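Long-range contact in telomerase reverse transcriptase (Candida tropicalis MYA-3404, PDB 6ZD1), which probably extends chromosome ends as the catalytic subunit of telomerase, a reverse transcriptase that copies a template within the enzyme's RNA: residues Ile112-Leu126 and Asn165-Arg177. Sequence-based numbering, arbitrary orientation.
Sequences IVDFLRLGANERLHL and NWVFISLVKNIVR
Phe168 reaches from helix 165-177 into the angle between helix 112-117 and the chain that follows it; its base and CD1 lie on Leu124, its outer end on Ile112, with Phe115 alongside. CB lies 3.7 Å from Leu124 CD2. CG sits against both methyl groups of Leu124, whose side chain runs at roughly a right angle to that of Phe168. CD1 touches two residues, Leu124 CD1 at 3.6 Å and Phe115 CD2 at 3.7 Å. CE1 approaches the backbone N and CA of Ile112, and at the tip CZ meets Ile112 CG1 at 3.6 Å. The two rings form an offset edge-to-face pair: the edge of Phe168 is directed toward the face of Phe115, with planes at 64° and centroids 5.5 Å apart. With CG of Phe115 anti to its backbone N (chi1 -166°), its ring also takes Val172 CG1 at the edge and Ala120 CA over one face. Farther along the helix, Leu116 CD2 touches Val176 CG2 at 3.6 Å, extending the apolar strip.

A single hydrogen bond joins the two segments. Lys173 NZ donates to Ala120 O in the carbonyl plane, at a modelled 2.5 Å that is short and doubtful in its exact value; bends at chi3 and chi4 turn the ammonium group back to that oxygen. The acceptor belongs to the last residue of a Schellman motif, in which Ala120 N bonds Phe115 O, Gly119 N bonds Leu116 O more weakly, and Gly119 has positive phi. Within the telomerase RNA-binding domain, this largely buried contact thus packs the Schellman-capped C-terminus of helix 104-117 across helix 158-179, the axes of their segments 112-117 and 165-177 crossing at -55°.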
# COMPACT_ATOMS: atom_id res chain seq x y z
N ILE A 112 21.50 6.11 9.29
CA ILE A 112 21.53 4.93 8.44
C ILE A 112 20.61 3.85 9.00
O ILE A 112 19.90 3.17 8.24
CB ILE A 112 22.97 4.41 8.29
CG1 ILE A 112 23.80 5.36 7.43
CG2 ILE A 112 22.97 3.03 7.65
CD1 ILE A 112 25.21 4.88 7.22
N VAL A 113 20.60 3.67 10.32
CA VAL A 113 19.69 2.70 10.92
C VAL A 113 18.24 3.10 10.68
O VAL A 113 17.40 2.27 10.34
CB VAL A 113 19.99 2.53 12.42
CG1 VAL A 113 19.00 1.55 13.05
CG2 VAL A 113 21.41 2.06 12.62
N ASP A 114 17.94 4.40 10.83
CA ASP A 114 16.59 4.87 10.52
C ASP A 114 16.25 4.60 9.06
O ASP A 114 15.13 4.19 8.74
CB ASP A 114 16.46 6.36 10.83
CG ASP A 114 16.44 6.65 12.33
OD1 ASP A 114 16.38 5.69 13.13
OD2 ASP A 114 16.49 7.84 12.69
N PHE A 115 17.21 4.82 8.17
CA PHE A 115 16.99 4.55 6.75
C PHE A 115 16.81 3.06 6.48
O PHE A 115 16.04 2.69 5.59
CB PHE A 115 18.16 5.12 5.95
CG PHE A 115 17.91 5.22 4.47
CD1 PHE A 115 16.81 5.91 3.99
CD2 PHE A 115 18.79 4.65 3.57
CE1 PHE A 115 16.59 6.00 2.63
CE2 PHE A 115 18.58 4.74 2.21
CZ PHE A 115 17.47 5.42 1.74
N LEU A 116 17.49 2.21 7.25
CA LEU A 116 17.29 0.77 7.13
C LEU A 116 15.97 0.32 7.74
O LEU A 116 15.45 -0.73 7.36
CB LEU A 116 18.45 0.00 7.77
CG LEU A 116 19.84 0.20 7.16
CD1 LEU A 116 20.90 -0.57 7.94
CD2 LEU A 116 19.84 -0.22 5.70
N ARG A 117 15.41 1.08 8.69
CA ARG A 117 14.10 0.73 9.23
C ARG A 117 12.99 1.01 8.23
O ARG A 117 11.92 0.39 8.32
CB ARG A 117 13.84 1.48 10.54
CG ARG A 117 14.05 0.62 11.78
CD ARG A 117 13.51 1.29 13.02
NE ARG A 117 14.35 2.41 13.43
CZ ARG A 117 15.31 2.31 14.33
NH1 ARG A 117 15.55 1.15 14.93
NH2 ARG A 117 16.04 3.37 14.64
N LEU A 118 13.22 1.92 7.28
CA LEU A 118 12.32 2.13 6.15
C LEU A 118 12.72 1.28 4.95
O LEU A 118 12.24 1.54 3.83
CB LEU A 118 12.27 3.61 5.77
CG LEU A 118 11.88 4.57 6.90
CD1 LEU A 118 11.93 6.02 6.43
CD2 LEU A 118 10.51 4.23 7.46
N GLY A 119 13.60 0.30 5.14
CA GLY A 119 14.03 -0.58 4.07
C GLY A 119 14.94 0.05 3.05
O GLY A 119 15.16 -0.54 1.99
N ALA A 120 15.48 1.24 3.34
CA ALA A 120 16.29 2.00 2.39
C ALA A 120 15.55 2.24 1.08
O ALA A 120 16.17 2.37 0.02
CB ALA A 120 17.64 1.32 2.13
N ASN A 121 14.22 2.32 1.14
CA ASN A 121 13.40 2.46 -0.05
C ASN A 121 12.51 3.69 -0.02
O ASN A 121 11.78 3.93 -0.99
CB ASN A 121 12.54 1.20 -0.26
CG ASN A 121 12.05 1.06 -1.69
OD1 ASN A 121 12.70 1.52 -2.63
ND2 ASN A 121 10.91 0.41 -1.86
N GLU A 122 12.53 4.47 1.05
CA GLU A 122 11.76 5.70 1.15
C GLU A 122 12.62 6.91 0.84
O GLU A 122 13.85 6.85 0.84
CB GLU A 122 11.13 5.83 2.54
CG GLU A 122 9.81 5.10 2.71
CD GLU A 122 8.64 5.81 2.05
OE1 GLU A 122 7.50 5.32 2.16
OE2 GLU A 122 8.86 6.87 1.41
N ARG A 123 11.95 8.03 0.55
CA ARG A 123 12.65 9.24 0.14
C ARG A 123 13.48 9.81 1.28
O ARG A 123 13.02 9.90 2.42
CB ARG A 123 11.65 10.28 -0.36
CG ARG A 123 12.29 11.44 -1.11
CD ARG A 123 11.24 12.40 -1.66
NE ARG A 123 11.71 13.07 -2.87
CZ ARG A 123 11.54 12.58 -4.09
NH1 ARG A 123 10.91 11.42 -4.27
NH2 ARG A 123 11.99 13.25 -5.14
N LEU A 124 14.71 10.21 0.97
CA LEU A 124 15.60 10.80 1.95
C LEU A 124 15.33 12.29 2.06
O LEU A 124 15.13 12.98 1.06
CB LEU A 124 17.06 10.56 1.56
CG LEU A 124 18.06 10.77 2.69
CD1 LEU A 124 17.99 9.61 3.67
CD2 LEU A 124 19.48 10.95 2.17
N HIS A 125 15.33 12.79 3.30
CA HIS A 125 15.06 14.20 3.56
C HIS A 125 16.31 14.82 4.17
O HIS A 125 16.59 14.64 5.36
CB HIS A 125 13.86 14.36 4.49
CG HIS A 125 12.59 13.81 3.92
ND1 HIS A 125 11.73 14.56 3.16
CD2 HIS A 125 12.04 12.58 4.01
CE1 HIS A 125 10.70 13.82 2.79
NE2 HIS A 125 10.86 12.61 3.29
N LEU A 126 17.04 15.60 3.36
CA LEU A 126 18.35 16.08 3.76
C LEU A 126 18.29 17.02 4.96
O LEU A 126 19.29 17.19 5.65
CB LEU A 126 19.04 16.77 2.58
CG LEU A 126 19.32 15.87 1.36
CD1 LEU A 126 19.67 16.69 0.13
CD2 LEU A 126 20.42 14.87 1.67
N ASN A 165 23.71 12.50 0.26
CA ASN A 165 22.72 11.85 -0.61
C ASN A 165 23.35 10.68 -1.36
O ASN A 165 22.79 9.58 -1.39
CB ASN A 165 22.14 12.88 -1.58
CG ASN A 165 20.92 12.36 -2.31
OD1 ASN A 165 21.01 11.87 -3.43
ND2 ASN A 165 19.76 12.46 -1.66
N TRP A 166 24.54 10.89 -1.93
CA TRP A 166 25.24 9.81 -2.61
C TRP A 166 25.63 8.70 -1.64
O TRP A 166 25.66 7.52 -2.03
CB TRP A 166 26.47 10.34 -3.34
CG TRP A 166 27.37 9.27 -3.89
CD1 TRP A 166 27.20 8.57 -5.05
CD2 TRP A 166 28.58 8.78 -3.30
NE1 TRP A 166 28.23 7.68 -5.22
CE2 TRP A 166 29.09 7.79 -4.16
CE3 TRP A 166 29.28 9.08 -2.13
CZ2 TRP A 166 30.27 7.10 -3.89
CZ3 TRP A 166 30.45 8.39 -1.86
CH2 TRP A 166 30.94 7.41 -2.73
N VAL A 167 25.95 9.04 -0.39
CA VAL A 167 26.28 8.00 0.58
C VAL A 167 25.05 7.15 0.90
O VAL A 167 25.15 5.93 1.07
CB VAL A 167 26.88 8.62 1.85
CG1 VAL A 167 27.02 7.57 2.94
CG2 VAL A 167 28.24 9.24 1.55
N PHE A 168 23.88 7.78 0.98
CA PHE A 168 22.67 7.06 1.38
C PHE A 168 22.01 6.34 0.21
O PHE A 168 21.63 5.17 0.34
CB PHE A 168 21.68 8.02 2.04
CG PHE A 168 21.86 8.16 3.53
CD1 PHE A 168 20.93 7.61 4.40
CD2 PHE A 168 22.95 8.83 4.05
CE1 PHE A 168 21.09 7.74 5.77
CE2 PHE A 168 23.11 8.97 5.42
CZ PHE A 168 22.18 8.42 6.28
N ILE A 169 21.86 7.01 -0.94
CA ILE A 169 21.11 6.40 -2.04
C ILE A 169 21.98 5.49 -2.91
O ILE A 169 21.46 4.55 -3.52
CB ILE A 169 20.43 7.48 -2.91
CG1 ILE A 169 21.44 8.12 -3.87
CG2 ILE A 169 19.74 8.52 -2.03
CD1 ILE A 169 20.81 9.01 -4.94
N SER A 170 23.28 5.74 -2.99
CA SER A 170 24.17 4.91 -3.80
C SER A 170 24.89 3.85 -2.97
O SER A 170 24.89 2.68 -3.34
CB SER A 170 25.20 5.77 -4.54
OG SER A 170 24.57 6.68 -5.42
N LEU A 171 25.50 4.24 -1.85
CA LEU A 171 26.23 3.27 -1.04
C LEU A 171 25.29 2.41 -0.21
O LEU A 171 25.25 1.18 -0.38
CB LEU A 171 27.24 3.99 -0.15
CG LEU A 171 28.46 4.55 -0.87
CD1 LEU A 171 29.43 5.17 0.11
CD2 LEU A 171 29.12 3.43 -1.63
N VAL A 172 24.50 3.03 0.67
CA VAL A 172 23.69 2.26 1.61
C VAL A 172 22.67 1.41 0.86
O VAL A 172 22.51 0.22 1.13
CB VAL A 172 23.02 3.19 2.63
CG1 VAL A 172 22.08 2.39 3.54
CG2 VAL A 172 24.07 3.91 3.46
N LYS A 173 22.00 2.00 -0.13
CA LYS A 173 20.93 1.28 -0.82
C LYS A 173 21.47 0.11 -1.63
O LYS A 173 20.89 -0.98 -1.61
CB LYS A 173 20.14 2.24 -1.71
CG LYS A 173 19.04 1.58 -2.52
CD LYS A 173 18.43 2.55 -3.51
CE LYS A 173 17.40 3.44 -2.84
NZ LYS A 173 16.19 2.65 -2.48
N ASN A 174 22.59 0.31 -2.33
CA ASN A 174 23.14 -0.79 -3.12
C ASN A 174 23.64 -1.92 -2.24
O ASN A 174 23.56 -3.09 -2.64
CB ASN A 174 24.26 -0.28 -4.03
CG ASN A 174 23.74 0.60 -5.14
OD1 ASN A 174 22.55 0.61 -5.43
ND2 ASN A 174 24.64 1.34 -5.78
N ILE A 175 24.18 -1.60 -1.06
CA ILE A 175 24.57 -2.65 -0.13
C ILE A 175 23.37 -3.51 0.24
O ILE A 175 23.44 -4.75 0.23
CB ILE A 175 25.22 -2.03 1.12
CG1 ILE A 175 26.57 -1.42 0.75
CG2 ILE A 175 25.35 -3.06 2.23
CD1 ILE A 175 27.09 -0.45 1.78
N VAL A 176 22.23 -2.87 0.52
CA VAL A 176 21.00 -3.61 0.82
C VAL A 176 20.58 -4.44 -0.39
O VAL A 176 20.24 -5.62 -0.26
CB VAL A 176 19.88 -2.65 1.25
CG1 VAL A 176 18.58 -3.41 1.41
CG2 VAL A 176 20.26 -1.94 2.54
N ARG A 177 20.62 -3.84 -1.58
CA ARG A 177 20.24 -4.57 -2.78
C ARG A 177 21.22 -5.68 -3.08
O ARG A 177 20.84 -6.70 -3.66
CB ARG A 177 20.13 -3.61 -3.97
CG ARG A 177 19.00 -2.60 -3.87
CD ARG A 177 18.93 -1.73 -5.12
NE ARG A 177 18.82 -2.53 -6.33
CZ ARG A 177 17.67 -2.86 -6.92
NH1 ARG A 177 16.52 -2.45 -6.40
NH2 ARG A 177 17.67 -3.60 -8.02